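Local coordinates for galactose-binding-like protein (Bacteroides thetaiotaomicron, PDB 7M1B) that is a SusE-like protein of a gut bacterium that probably binds sugars, perhaps galactose, and may also have some capacity to degrade them, at residues A[225-228]-A[229-232]; A[279-282]-A[283-287]; A[213-216]-A[217-220]; A[247-251]-A[252-256]. All coordinates share one frame; numbering follows the deposited sequence.

How the interactions relate
All four contacts are local turns in loops of the galactose-binding-like part of the chain, grouped around strand 256-274. Interactions 1 and 3 come from the loop between strands 211-212 and 244-245 and both pack on strand 256-274; interaction 4 leads straight into that strand, and interaction 2 follows it. Interactions 3 and 4 touch, Ile219 against Val256 and Lys220 against Tyr247. Interaction 4 is a surface contact built on aromatic packing with a polar rim, whereas the other three are partly buried. Their chemistry differs: interaction 1 rests on a histidine-serine bond, interaction 2 on an arginine laid over a tyrosine, and interaction 3 on a buried aspartate shared with the sheet.

Interaction 1 of 4, residues A[225-228]-A[229-232]; sequences GHTL and ESLF
The imidazole of His226 meets Ser230 at its edge: Ser230 OG lies in the ring plane, 2.7 Å from ND1 of His226, in a hydrogen bond that either partner could donate. Further along, the ring of Phe232 has CB of Leu231 over the centre of one face, while Leu228 O approaches CE2 of Phe232 obliquely at 3.7 Å. Between these rings the chain turns into a short 3-10 segment. Thr227 starts it with an ST turn, its OG1 accepting from Glu229 N at 3.1 Å. With chi1 at 78°, OG1 stands between the backbone N and the carbonyl carbon, where it can reach forward to that N-H. Thr227 O takes the N-H of Ser230 and Leu228 O that of Leu231, and a water bridges Thr227 OG1 to Ser230 OG. Leucines suit the inner side: CD1 of Leu228 packs on CD1 of Leu231 at 3.8 Å, Leu228 also meeting Phe258 and Phe260 of strand 256-274 and Leu231 meeting Met371 and Leu374 of strand 370-380. Glu229 OE2 forms a salt bridge with Lys211. With an alanine here in place of His226, Ser230 OG would probably lose its ring partner. The small serine hydroxyl thus joins ring and water in one polar chain, which ties the approach to the turn, while the leucines bind the turn to the sheet.

Interaction 2 of 4, residues A[279-282]-A[283-287]; sequences GGSY and YYRAG
Arg285 NE donates to the carbonyl oxygen of Ser281 at 2.9 Å, with an N-H...O angle of 157° and the oxygen only slightly out of the guanidinium plane. The bond spans two overlapping beta turns, a type I turn from Gly280 to Tyr283 and a type II turn from Tyr282 to Arg285, in a loop of the galactose-binding-like domain. The first turn is closed by Tyr283 N donating to Gly280 O at 3.2 Å. Glycine suits position 280 because, at its positive phi, a CB would jam against the preceding carbonyl oxygen. Beyond CG the arginine chain runs extended to NE, which carries the guanidinium back over Tyr282. There it lies nearly flat on the phenol ring, planes 25° apart, with CZ of Arg285 4.3 Å from the centroid of the Tyr282 ring: a cation-pi stack. NH2 of Arg285 sits over the centre of the Tyr282 ring, 3.6 Å above its plane. A leucine in place of Arg285 would probably leave Ser281 O without this donor and take the flat cationic group from the face of Tyr282. The other two tyrosines face the protein instead: Tyr283 packs on Ala337 and Ser338 of helix 331-338, and Tyr284 hydrogen-bonds through OH to Ile319 O. A bound ethanediol lies about 5 Å from the Tyr282 side chain; it probably comes from the crystallisation liquor. At the edge of the Tyr282 ring, near its plane, the methyl CB of Ala286 touches CD2 of Tyr282 at 3.7 Å.

Interaction 3 of 4, residues A[213-216]-A[217-220]; sequences FYLA and NDIK
Two first torsions bring Tyr214 and Asp218 alongside each other: chi1 of 178° places CG of Tyr214 opposite its backbone N, and chi1 of -74° turns the Asp218 carboxylate back toward the chain that precedes it. The side chains slide past each other in opposite directions, CD1 of Tyr214 lying 3.8 Å from CB of Asp218. The carboxylate then receives the N-H of Leu215, at 2.9 Å from Leu215 N to Asp218 OD2 and with a nearly straight angle of 169°, though the donor comes from well above the carboxylate plane. In return Asp218 N donates to Leu215 O at 3.0 Å, closing a type I beta turn. An aspartate suits this place because its short side chain can reach a backbone N-H three residues earlier while its own N-H closes the turn. On the outer side a water gathers three groups: it accepts from Tyr214 OH at 2.7 Å and donates to the carbonyl oxygens of Ala216 and Asp218. The extended Lys220 chain crosses the phenol, its CE 3.6 Å from Tyr214 OH. OD2 of the buried carboxylate takes two donors, Leu215 N and Thr259 OG1 of strand 256-274, while OD1 forms a salt bridge with Arg356 of strand 352-362. Asn217 hydrogen-bonds to Trp257 NE1, and the backbones of Phe213 and Ile219 bond to Thr259 and Trp257, so backbone and side-chain bonds fasten the turn to strand 256-274.

Interaction 4 of 4, residues A[247-251]-A[252-256]; sequences YDFNP and SEFPV
Phe249 and Phe254 meet as a T-shaped pair, the edge of Phe249 against the face of Phe254, with ring centroids 5.1 Å apart and planes at 76°. CZ of Phe249 comes within 3.6 Å of CE1 of Phe254. Val256 closes over one face of Phe249 in a CH-pi contact, its CG1 4.2 Å from the centroid of the Phe249 ring and displaced toward the rim, while its CG2 touches CZ. The ring of Phe249 is brought against Val256 by a chi1 of 59°, which tucks CG in between its own N and C. A branched valine suits this place because both of its methyls can lie against one ring. Pro251 adds CB to CE2 of Phe254 at 3.9 Å. Above the rings the chain makes a short 3-10 turn, in which Glu253 N donates to Asn250 O and Phe254 N to Pro251 O. Proline fits the start of such a turn, where its missing N-H costs no bond within the turn. At the outer rim Asn250 OD1 takes two donors, Ser252 N at 2.8 Å in the carbonyl plane and Ser252 OG at 2.6 Å tilted from it; the first makes an Asx turn. Phe254 also packs on Ile359 and Thr362 of strand 352-362, and a cis peptide precedes Pro255, just before the chain enters strand 256-274. Two grips on one amide oxygen therefore fix the rotation of the Asn250 side chain at the surface, while the rings and Val256 add apolar packing to the backbone bonds of the turn.

Interaction 1 of 4, residues A[225-228]-A[229-232]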
loop_
_atom_site.group_PDB
_atom_site.type_symbol
_atom_site.label_atom_id
_atom_site.label_comp_id
_atom_site.label_asym_id
_atom_site.label_seq_id
_atom_site.Cartn_x
_atom_site.Cartn_y
_atom_site.Cartn_z
ATOM N N GLY A 225 -0.081 6.239 -27.602
ATOM C CA GLY A 225 -1.339 5.628 -27.987
ATOM C C GLY A 225 -2.111 4.992 -26.861
ATOM O O GLY A 225 -3.185 4.482 -27.092
ATOM N N HIS A 226 -1.658 5.192 -25.594
ATOM C CA HIS A 226 -2.384 4.562 -24.498
ATOM C C HIS A 226 -2.752 5.630 -23.462
ATOM O O HIS A 226 -2.639 6.829 -23.740
ATOM C CB HIS A 226 -1.615 3.369 -23.858
ATOM C CG HIS A 226 -1.724 2.060 -24.570
ATOM N ND1 HIS A 226 -2.649 1.079 -24.146
ATOM C CD2 HIS A 226 -0.996 1.509 -25.555
ATOM C CE1 HIS A 226 -2.489 -0.000 -24.895
ATOM N NE2 HIS A 226 -1.456 0.244 -25.768
ATOM N N THR A 227 -3.399 5.220 -22.387
ATOM C CA THR A 227 -3.717 6.117 -21.289
ATOM C C THR A 227 -3.396 5.469 -19.958
ATOM O O THR A 227 -3.135 4.268 -19.855
ATOM C CB THR A 227 -5.165 6.641 -21.273
ATOM O OG1 THR A 227 -5.980 5.567 -20.760
ATOM C CG2 THR A 227 -5.611 7.136 -22.620
ATOM N N LEU A 228 -3.437 6.255 -18.863
ATOM C CA LEU A 228 -3.241 5.638 -17.561
ATOM C C LEU A 228 -4.174 4.463 -17.314
ATOM O O LEU A 228 -3.814 3.522 -16.612
ATOM C CB LEU A 228 -3.366 6.736 -16.467
ATOM C CG LEU A 228 -2.925 6.297 -15.063
ATOM C CD1 LEU A 228 -1.485 5.885 -14.999
ATOM C CD2 LEU A 228 -3.239 7.408 -14.084
ATOM N N GLU A 229 -5.404 4.524 -17.893
ATOM C CA GLU A 229 -6.371 3.459 -17.621
ATOM C C GLU A 229 -5.942 2.127 -18.242
ATOM O O GLU A 229 -6.420 1.071 -17.791
ATOM C CB GLU A 229 -7.749 3.861 -18.184
ATOM C CG GLU A 229 -8.877 3.095 -17.556
ATOM C CD GLU A 229 -10.163 3.301 -18.328
ATOM O OE1 GLU A 229 -10.400 4.473 -18.851
ATOM O OE2 GLU A 229 -10.974 2.332 -18.272
ATOM N N SER A 230 -4.951 2.092 -19.160
ATOM C CA SER A 230 -4.365 0.856 -19.639
ATOM C C SER A 230 -3.756 0.035 -18.525
ATOM O O SER A 230 -3.588 -1.190 -18.662
ATOM C CB SER A 230 -3.306 1.239 -20.661
ATOM O OG SER A 230 -3.923 1.727 -21.859
ATOM N N LEU A 231 -3.408 0.667 -17.371
ATOM C CA LEU A 231 -2.868 -0.161 -16.302
ATOM C C LEU A 231 -3.905 -1.067 -15.646
ATOM O O LEU A 231 -3.536 -1.965 -14.860
ATOM C CB LEU A 231 -2.218 0.671 -15.188
ATOM C CG LEU A 231 -1.099 1.634 -15.661
ATOM C CD1 LEU A 231 -0.537 2.310 -14.377
ATOM C CD2 LEU A 231 0.023 0.794 -16.374
ATOM N N PHE A 232 -5.173 -0.912 -16.049
ATOM C CA PHE A 232 -6.227 -1.670 -15.374
ATOM C C PHE A 232 -7.115 -2.359 -16.410
ATOM O O PHE A 232 -8.233 -2.761 -16.041
ATOM C CB PHE A 232 -7.106 -0.624 -14.635
ATOM C CG PHE A 232 -6.327 0.350 -13.774
ATOM C CD1 PHE A 232 -5.527 -0.067 -12.701
ATOM C CD2 PHE A 232 -6.257 1.716 -14.174
ATOM C CE1 PHE A 232 -4.799 0.839 -11.930
ATOM C CE2 PHE A 232 -5.494 2.598 -13.402
ATOM C CZ PHE A 232 -4.723 2.188 -12.335
HETATM O O HOH W 1 -6.135 3.251 -22.122
#

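Interaction 2 of 4, residues A[279-282]-A[283-287]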
loop_
_atom_site.group_PDB
_atom_site.type_symbol
_atom_site.label_atom_id
_atom_site.label_comp_id
_atom_site.label_asym_id
_atom_site.label_seq_id
_atom_site.Cartn_x
_atom_site.Cartn_y
_atom_site.Cartn_z
ATOM N N GLY A 279 8.223 -8.655 -24.564
ATOM C CA GLY A 279 9.081 -9.807 -24.776
ATOM C C GLY A 279 10.160 -10.008 -23.698
ATOM O O GLY A 279 10.792 -11.066 -23.598
ATOM N N GLY A 280 10.374 -9.001 -22.872
ATOM C CA GLY A 280 11.270 -9.011 -21.725
ATOM C C GLY A 280 12.431 -8.010 -21.790
ATOM O O GLY A 280 13.011 -7.692 -20.735
ATOM N N SER A 281 12.796 -7.545 -22.994
ATOM C CA SER A 281 14.016 -6.749 -23.026
ATOM C C SER A 281 13.814 -5.370 -22.397
ATOM O O SER A 281 14.780 -4.696 -22.087
ATOM C CB SER A 281 14.553 -6.592 -24.427
ATOM O OG SER A 281 13.638 -5.859 -25.209
ATOM N N TYR A 282 12.562 -4.963 -22.183
ATOM C CA TYR A 282 12.264 -3.654 -21.589
ATOM C C TYR A 282 12.224 -3.650 -20.068
ATOM O O TYR A 282 12.041 -2.604 -19.443
ATOM C CB TYR A 282 10.986 -3.059 -22.175
ATOM C CG TYR A 282 11.272 -2.488 -23.528
ATOM C CD1 TYR A 282 11.175 -3.303 -24.675
ATOM C CD2 TYR A 282 11.455 -1.115 -23.700
ATOM C CE1 TYR A 282 11.443 -2.768 -25.937
ATOM C CE2 TYR A 282 11.797 -0.581 -24.939
ATOM C CZ TYR A 282 11.692 -1.400 -26.082
ATOM O OH TYR A 282 11.973 -0.864 -27.327
ATOM N N TYR A 283 12.284 -4.845 -19.469
ATOM C CA TYR A 283 12.331 -4.850 -18.015
ATOM C C TYR A 283 13.536 -4.083 -17.466
ATOM O O TYR A 283 14.662 -4.092 -18.014
ATOM C CB TYR A 283 12.277 -6.289 -17.444
ATOM C CG TYR A 283 10.977 -7.025 -17.634
ATOM C CD1 TYR A 283 9.746 -6.391 -17.417
ATOM C CD2 TYR A 283 10.970 -8.389 -17.961
ATOM C CE1 TYR A 283 8.547 -7.096 -17.566
ATOM C CE2 TYR A 283 9.766 -9.108 -18.092
ATOM C CZ TYR A 283 8.569 -8.475 -17.819
ATOM O OH TYR A 283 7.372 -9.133 -17.989
ATOM N N TYR A 284 13.291 -3.435 -16.342
ATOM C CA TYR A 284 14.324 -2.805 -15.511
ATOM C C TYR A 284 15.051 -1.690 -16.295
ATOM O O TYR A 284 16.241 -1.449 -16.082
ATOM C CB TYR A 284 15.304 -3.886 -15.011
ATOM C CG TYR A 284 14.623 -4.809 -14.036
ATOM C CD1 TYR A 284 14.277 -4.388 -12.755
ATOM C CD2 TYR A 284 14.366 -6.097 -14.426
ATOM C CE1 TYR A 284 13.637 -5.245 -11.859
ATOM C CE2 TYR A 284 13.704 -6.965 -13.554
ATOM C CZ TYR A 284 13.398 -6.545 -12.255
ATOM O OH TYR A 284 12.747 -7.357 -11.366
ATOM N N ARG A 285 14.318 -1.036 -17.191
ATOM C CA ARG A 285 14.814 0.151 -17.907
ATOM C C ARG A 285 13.598 0.755 -18.632
ATOM O O ARG A 285 12.458 0.290 -18.448
ATOM C CB ARG A 285 15.867 -0.272 -18.956
ATOM C CG ARG A 285 15.382 -1.103 -20.154
ATOM C CD ARG A 285 16.438 -1.431 -21.240
ATOM N NE ARG A 285 15.894 -2.039 -22.491
ATOM C CZ ARG A 285 15.583 -1.442 -23.665
ATOM N NH1 ARG A 285 15.739 -0.128 -23.802
ATOM N NH2 ARG A 285 15.111 -2.172 -24.693
ATOM N N ALA A 286 13.823 1.896 -19.312
ATOM C CA ALA A 286 12.815 2.452 -20.203
ATOM C C ALA A 286 11.464 2.658 -19.511
ATOM O O ALA A 286 10.405 2.207 -19.972
ATOM C CB ALA A 286 12.681 1.577 -21.448
ATOM N N GLY A 287 11.548 3.316 -18.365
ATOM C CA GLY A 287 10.364 3.758 -17.653
ATOM C C GLY A 287 10.009 2.858 -16.468
ATOM O O GLY A 287 9.122 3.258 -15.723
#

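Interaction 3 of 4, residues A[213-216]-A[217-220]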
loop_
_atom_site.group_PDB
_atom_site.type_symbol
_atom_site.label_atom_id
_atom_site.label_comp_id
_atom_site.label_asym_id
_atom_site.label_seq_id
_atom_site.Cartn_x
_atom_site.Cartn_y
_atom_site.Cartn_z
ATOM N N PHE A 213 -7.444 10.041 -13.031
ATOM C CA PHE A 213 -7.984 11.184 -12.289
ATOM C C PHE A 213 -6.921 12.283 -12.294
ATOM O O PHE A 213 -6.213 12.523 -11.282
ATOM C CB PHE A 213 -8.410 10.767 -10.869
ATOM C CG PHE A 213 -9.482 11.645 -10.279
ATOM C CD1 PHE A 213 -10.834 11.423 -10.556
ATOM C CD2 PHE A 213 -9.153 12.783 -9.539
ATOM C CE1 PHE A 213 -11.809 12.268 -10.038
ATOM C CE2 PHE A 213 -10.142 13.651 -9.097
ATOM C CZ PHE A 213 -11.473 13.374 -9.296
ATOM N N TYR A 214 -6.818 12.958 -13.429
ATOM C CA TYR A 214 -5.669 13.836 -13.740
ATOM C C TYR A 214 -5.802 15.171 -12.976
ATOM O O TYR A 214 -6.807 15.857 -13.065
ATOM C CB TYR A 214 -5.611 14.096 -15.241
ATOM C CG TYR A 214 -4.488 15.020 -15.661
ATOM C CD1 TYR A 214 -3.146 14.697 -15.454
ATOM C CD2 TYR A 214 -4.816 16.154 -16.381
ATOM C CE1 TYR A 214 -2.147 15.559 -15.909
ATOM C CE2 TYR A 214 -3.830 16.967 -16.905
ATOM C CZ TYR A 214 -2.503 16.720 -16.577
ATOM O OH TYR A 214 -1.523 17.552 -17.100
ATOM N N LEU A 215 -4.820 15.444 -12.091
ATOM C CA LEU A 215 -4.704 16.684 -11.349
ATOM C C LEU A 215 -3.595 17.568 -11.959
ATOM O O LEU A 215 -2.723 17.077 -12.665
ATOM C CB LEU A 215 -4.461 16.359 -9.876
ATOM C CG LEU A 215 -5.530 15.408 -9.292
ATOM C CD1 LEU A 215 -5.182 15.167 -7.841
ATOM C CD2 LEU A 215 -6.921 16.048 -9.400
ATOM N N ALA A 216 -3.655 18.887 -11.646
ATOM C CA ALA A 216 -2.879 19.822 -12.467
ATOM C C ALA A 216 -1.349 19.662 -12.422
ATOM O O ALA A 216 -0.645 20.121 -13.346
ATOM C CB ALA A 216 -3.316 21.246 -12.172
ATOM N N ASN A 217 -0.823 19.158 -11.310
ATOM C CA ASN A 217 0.608 18.965 -11.197
ATOM C C ASN A 217 1.024 17.483 -11.328
ATOM O O ASN A 217 2.202 17.138 -11.031
ATOM C CB ASN A 217 1.059 19.483 -9.834
ATOM C CG ASN A 217 0.433 18.768 -8.651
ATOM O OD1 ASN A 217 -0.193 17.727 -8.781
ATOM N ND2 ASN A 217 0.693 19.233 -7.435
ATOM N N ASP A 218 0.197 16.698 -12.047
ATOM C CA ASP A 218 0.553 15.301 -12.253
ATOM C C ASP A 218 1.298 15.164 -13.588
ATOM O O ASP A 218 1.221 16.032 -14.484
ATOM C CB ASP A 218 -0.717 14.479 -12.508
ATOM C CG ASP A 218 -1.569 14.215 -11.293
ATOM O OD1 ASP A 218 -1.169 14.587 -10.147
ATOM O OD2 ASP A 218 -2.629 13.657 -11.433
ATOM N N ILE A 219 2.163 14.134 -13.700
ATOM C CA ILE A 219 2.691 13.772 -15.024
ATOM C C ILE A 219 1.554 13.189 -15.843
ATOM O O ILE A 219 0.706 12.453 -15.310
ATOM C CB ILE A 219 3.907 12.800 -14.992
ATOM C CG1 ILE A 219 3.600 11.487 -14.255
ATOM C CG2 ILE A 219 5.126 13.503 -14.351
ATOM C CD1 ILE A 219 4.694 10.425 -14.356
ATOM N N LYS A 220 1.680 13.376 -17.147
ATOM C CA LYS A 220 0.763 12.832 -18.134
ATOM C C LYS A 220 1.208 11.398 -18.472
ATOM O O LYS A 220 2.428 11.128 -18.608
ATOM C CB LYS A 220 0.750 13.704 -19.385
ATOM C CG LYS A 220 0.065 15.062 -19.271
ATOM C CD LYS A 220 0.053 15.829 -20.601
ATOM C CE LYS A 220 -0.505 17.224 -20.495
ATOM N NZ LYS A 220 -0.240 18.042 -21.716
HETATM O O HOH W 2 0.467 18.308 -15.402
#

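Interaction 4 of 4, residues A[247-251]-A[252-256]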
loop_
_atom_site.group_PDB
_atom_site.type_symbol
_atom_site.label_atom_id
_atom_site.label_comp_id
_atom_site.label_asym_id
_atom_site.label_seq_id
_atom_site.Cartn_x
_atom_site.Cartn_y
_atom_site.Cartn_z
ATOM N N TYR A 247 5.983 10.875 -20.644
ATOM C CA TYR A 247 6.889 11.680 -21.457
ATOM C C TYR A 247 8.227 11.844 -20.770
ATOM O O TYR A 247 8.254 11.843 -19.585
ATOM C CB TYR A 247 6.223 13.025 -21.763
ATOM C CG TYR A 247 4.891 12.917 -22.478
ATOM C CD1 TYR A 247 4.853 12.863 -23.866
ATOM C CD2 TYR A 247 3.691 12.644 -21.779
ATOM C CE1 TYR A 247 3.648 12.719 -24.554
ATOM C CE2 TYR A 247 2.474 12.501 -22.434
ATOM C CZ TYR A 247 2.478 12.445 -23.822
ATOM O OH TYR A 247 1.283 12.266 -24.435
ATOM N N ASP A 248 9.274 12.152 -21.552
ATOM C CA ASP A 248 10.573 12.395 -20.986
ATOM C C ASP A 248 10.566 13.654 -20.138
ATOM O O ASP A 248 10.063 14.722 -20.548
ATOM C CB ASP A 248 11.527 12.618 -22.142
ATOM C CG ASP A 248 11.963 11.394 -22.877
ATOM O OD1 ASP A 248 11.945 10.286 -22.326
ATOM O OD2 ASP A 248 12.557 11.619 -23.911
ATOM N N PHE A 249 11.341 13.569 -19.066
ATOM C CA PHE A 249 11.580 14.742 -18.240
ATOM C C PHE A 249 12.995 14.645 -17.707
ATOM O O PHE A 249 13.600 13.574 -17.747
ATOM C CB PHE A 249 10.526 14.911 -17.134
ATOM C CG PHE A 249 10.425 13.751 -16.165
ATOM C CD1 PHE A 249 11.218 13.726 -15.013
ATOM C CD2 PHE A 249 9.485 12.742 -16.325
ATOM C CE1 PHE A 249 11.166 12.666 -14.122
ATOM C CE2 PHE A 249 9.455 11.663 -15.454
ATOM C CZ PHE A 249 10.254 11.656 -14.311
ATOM N N ASN A 250 13.458 15.725 -17.085
ATOM C CA ASN A 250 14.812 15.726 -16.556
ATOM C C ASN A 250 14.775 15.106 -15.154
ATOM O O ASN A 250 13.936 15.522 -14.383
ATOM C CB ASN A 250 15.398 17.144 -16.581
ATOM C CG ASN A 250 16.812 17.142 -16.049
ATOM O OD1 ASN A 250 17.008 16.845 -14.871
ATOM N ND2 ASN A 250 17.778 17.493 -16.901
ATOM N N PRO A 251 15.613 14.089 -14.802
ATOM C CA PRO A 251 15.534 13.391 -13.493
ATOM C C PRO A 251 15.732 14.309 -12.293
ATOM O O PRO A 251 15.380 13.931 -11.188
ATOM C CB PRO A 251 16.721 12.438 -13.522
ATOM C CG PRO A 251 16.762 12.072 -14.982
ATOM C CD PRO A 251 16.608 13.440 -15.684
ATOM N N SER A 252 16.232 15.538 -12.534
ATOM C CA SER A 252 16.316 16.561 -11.475
ATOM C C SER A 252 14.928 16.873 -10.903
ATOM O O SER A 252 14.789 17.303 -9.756
ATOM C CB SER A 252 16.857 17.900 -12.005
ATOM O OG SER A 252 18.113 17.710 -12.675
ATOM N N GLU A 253 13.879 16.551 -11.692
ATOM C CA GLU A 253 12.510 16.817 -11.282
ATOM C C GLU A 253 11.914 15.704 -10.402
ATOM O O GLU A 253 10.808 15.893 -9.869
ATOM C CB GLU A 253 11.667 16.980 -12.544
ATOM C CG GLU A 253 12.155 18.162 -13.394
ATOM C CD GLU A 253 12.587 19.496 -12.775
ATOM O OE1 GLU A 253 11.827 20.043 -11.942
ATOM O OE2 GLU A 253 13.709 20.023 -13.141
ATOM N N PHE A 254 12.574 14.550 -10.227
ATOM C CA PHE A 254 11.988 13.573 -9.313
ATOM C C PHE A 254 11.872 14.213 -7.921
ATOM O O PHE A 254 12.749 14.984 -7.447
ATOM C CB PHE A 254 12.890 12.351 -9.133
ATOM C CG PHE A 254 12.813 11.357 -10.268
ATOM C CD1 PHE A 254 11.620 10.650 -10.507
ATOM C CD2 PHE A 254 13.931 11.088 -11.058
ATOM C CE1 PHE A 254 11.528 9.742 -11.567
ATOM C CE2 PHE A 254 13.846 10.181 -12.108
ATOM C CZ PHE A 254 12.656 9.497 -12.352
ATOM N N PRO A 255 10.834 13.935 -7.095
ATOM C CA PRO A 255 9.762 12.969 -7.363
ATOM C C PRO A 255 8.652 13.555 -8.232
ATOM O O PRO A 255 8.406 14.789 -8.308
ATOM C CB PRO A 255 9.210 12.694 -5.939
ATOM C CG PRO A 255 9.426 14.008 -5.192
ATOM C CD PRO A 255 10.780 14.484 -5.714
ATOM N N VAL A 256 8.052 12.669 -9.018
ATOM C CA VAL A 256 6.893 13.032 -9.828
ATOM C C VAL A 256 5.747 12.106 -9.453
ATOM O O VAL A 256 5.984 11.114 -8.789
ATOM C CB VAL A 256 7.212 12.888 -11.323
ATOM C CG1 VAL A 256 8.355 13.843 -11.753
ATOM C CG2 VAL A 256 7.528 11.436 -11.733
#